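Local atomic coordinates of beta-porphyranase B (Bacteroides plebeius, PDB entry 4AWD), a protein that hydrolyses the beta-1,4 linkages between D-galactose and L-galactose-6-sulfate in porphyran, a sulfated red-seaweed polysaccharide. Residues K141-T146 and S307-D312. Sequence-based numbering, arbitrary orientation.
Sequences KASLTT and STTYYD. With CA (calcium ion), chain C.
Lys141 and Tyr310 face each other as an antiparallel hydrogen-bonded pair: Lys141 N donates to Tyr310 O at 2.8 Å, and Tyr310 N returns a bond to Lys141 O at 2.9 Å. Next to it, one water donates to both Ala142 O (2.9 Å) and Thr308 O (2.7 Å), carbonyls that point roughly the same way and cannot bond to each other. A second donates to Ser143 OG at 2.6 Å and is hydrogen-bonded to Thr309 OG1, which also bonds to Ser149. Small hydroxyl residues suit this buried seam, fitting close to the backbone while still bonding to water. In the GH16 beta-sandwich, the pairing joins the end of strand 134-141 to the start of strand 308-321; just after Tyr311, where the chain turns a corner, Asp312 binds calcium through O and OD1, alongside Glu57, Asn59 and Gly94. Ser143, its CB turned toward the partner, makes a CA-H...O contact with Thr308 O (3.2 Å). Thr309 CG2, anti to its own N, sits 3.5 Å from Lys141 O. Lys141 and Tyr310, both partly exposed, lie side by side, CE meeting CD2 obliquely at 4.1 Å; each pairs an apolar portion for packing with a polar end, Tyr310 OH bonding to Asp305. Thr308 CG2 lies over one ring face, near its rim.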
loop_
_atom_site.group_PDB
_atom_site.type_symbol
_atom_site.label_atom_id
_atom_site.label_comp_id
_atom_site.label_asym_id
_atom_site.label_seq_id
_atom_site.Cartn_x
_atom_site.Cartn_y
_atom_site.Cartn_z
ATOM N N LYS A 141 9.392 -7.639 4.370
ATOM C CA LYS A 141 10.605 -7.131 4.998
ATOM C C LYS A 141 11.004 -5.907 4.199
ATOM O O LYS A 141 11.087 -5.980 2.970
ATOM C CB LYS A 141 11.717 -8.200 5.012
ATOM C CG LYS A 141 13.049 -7.688 5.616
ATOM C CD LYS A 141 14.010 -8.805 6.050
ATOM C CE LYS A 141 14.822 -9.352 4.890
ATOM N NZ LYS A 141 16.213 -9.661 5.337
ATOM N N ALA A 142 11.200 -4.779 4.879
ATOM C CA ALA A 142 11.529 -3.511 4.176
ATOM C C ALA A 142 12.950 -3.513 3.649
ATOM O O ALA A 142 13.817 -4.166 4.218
ATOM C CB ALA A 142 11.304 -2.283 5.074
ATOM N N SER A 143 13.176 -2.783 2.557
ATOM C CA SER A 143 14.528 -2.539 2.058
ATOM C C SER A 143 15.271 -1.695 3.086
ATOM O O SER A 143 14.642 -0.864 3.755
ATOM C CB SER A 143 14.483 -1.810 0.718
ATOM O OG SER A 143 13.887 -0.530 0.864
ATOM N N LEU A 144 16.580 -1.931 3.237
ATOM C CA LEU A 144 17.443 -1.105 4.093
ATOM C C LEU A 144 17.857 0.131 3.296
ATOM O O LEU A 144 18.983 0.258 2.808
ATOM C CB LEU A 144 18.654 -1.888 4.611
ATOM C CG LEU A 144 19.352 -1.328 5.875
ATOM C CD1 LEU A 144 18.458 -1.387 7.087
ATOM C CD2 LEU A 144 20.666 -2.048 6.184
ATOM N N THR A 145 16.918 1.061 3.212
ATOM C CA THR A 145 16.925 2.073 2.190
ATOM C C THR A 145 15.996 3.179 2.669
ATOM O O THR A 145 15.116 2.922 3.498
ATOM C CB THR A 145 16.405 1.412 0.879
ATOM O OG1 THR A 145 17.501 1.148 -0.018
ATOM C CG2 THR A 145 15.353 2.217 0.202
ATOM N N THR A 146 16.198 4.399 2.165
ATOM C CA THR A 146 15.309 5.513 2.464
ATOM C C THR A 146 14.141 5.642 1.471
ATOM O O THR A 146 13.507 6.703 1.379
ATOM C CB THR A 146 16.061 6.857 2.491
ATOM O OG1 THR A 146 16.875 6.965 1.326
ATOM C CG2 THR A 146 16.924 7.015 3.761
ATOM N N SER A 307 18.884 -3.451 -0.958
ATOM C CA SER A 307 18.076 -2.477 -1.702
ATOM C C SER A 307 16.693 -2.992 -2.107
ATOM O O SER A 307 15.941 -2.297 -2.788
ATOM C CB SER A 307 18.834 -2.019 -2.949
ATOM O OG SER A 307 20.111 -1.528 -2.600
ATOM N N THR A 308 16.366 -4.204 -1.674
ATOM C CA THR A 308 15.151 -4.907 -2.080
ATOM C C THR A 308 14.113 -4.959 -0.961
ATOM O O THR A 308 14.452 -5.201 0.202
ATOM C CB THR A 308 15.508 -6.341 -2.534
ATOM O OG1 THR A 308 16.417 -6.263 -3.639
ATOM C CG2 THR A 308 14.282 -7.129 -2.952
ATOM N N THR A 309 12.853 -4.720 -1.316
ATOM C CA THR A 309 11.756 -4.971 -0.399
ATOM C C THR A 309 11.230 -6.350 -0.736
ATOM O O THR A 309 10.998 -6.659 -1.920
ATOM C CB THR A 309 10.620 -3.926 -0.529
ATOM O OG1 THR A 309 11.085 -2.631 -0.114
ATOM C CG2 THR A 309 9.444 -4.323 0.343
ATOM N N TYR A 310 11.037 -7.173 0.292
ATOM C CA TYR A 310 10.578 -8.551 0.086
ATOM C C TYR A 310 9.160 -8.786 0.571
ATOM O O TYR A 310 8.811 -8.433 1.700
ATOM C CB TYR A 310 11.498 -9.537 0.794
ATOM C CG TYR A 310 12.916 -9.556 0.300
ATOM C CD1 TYR A 310 13.288 -10.379 -0.761
ATOM C CD2 TYR A 310 13.896 -8.774 0.911
ATOM C CE1 TYR A 310 14.600 -10.412 -1.212
ATOM C CE2 TYR A 310 15.209 -8.808 0.473
ATOM C CZ TYR A 310 15.557 -9.628 -0.584
ATOM O OH TYR A 310 16.855 -9.654 -1.033
ATOM N N TYR A 311 8.348 -9.395 -0.280
ATOM C CA TYR A 311 7.017 -9.804 0.121
ATOM C C TYR A 311 6.929 -11.313 -0.010
ATOM O O TYR A 311 6.955 -11.854 -1.124
ATOM C CB TYR A 311 5.949 -9.125 -0.748
ATOM C CG TYR A 311 6.031 -7.617 -0.767
ATOM C CD1 TYR A 311 6.933 -6.955 -1.607
ATOM C CD2 TYR A 311 5.201 -6.854 0.048
ATOM C CE1 TYR A 311 7.012 -5.578 -1.629
ATOM C CE2 TYR A 311 5.275 -5.456 0.034
ATOM C CZ TYR A 311 6.179 -4.832 -0.808
ATOM O OH TYR A 311 6.241 -3.464 -0.822
ATOM N N ASP A 312 6.851 -11.985 1.134
ATOM C CA ASP A 312 6.705 -13.440 1.195
ATOM C C ASP A 312 5.352 -13.854 0.623
ATOM O O ASP A 312 5.250 -14.843 -0.101
ATOM C CB ASP A 312 6.842 -13.944 2.641
ATOM C CG ASP A 312 6.932 -15.457 2.730
ATOM O OD1 ASP A 312 6.928 -16.120 1.676
ATOM O OD2 ASP A 312 7.000 -15.988 3.856
HETATM CA CA CA C . 6.304 -17.043 -0.439
HETATM O O HOH W 1 15.727 -5.614 2.589
HETATM O O HOH W 2 11.954 -0.035 -0.857
HETATM O O HOH W 3 4.601 -18.295 0.622
#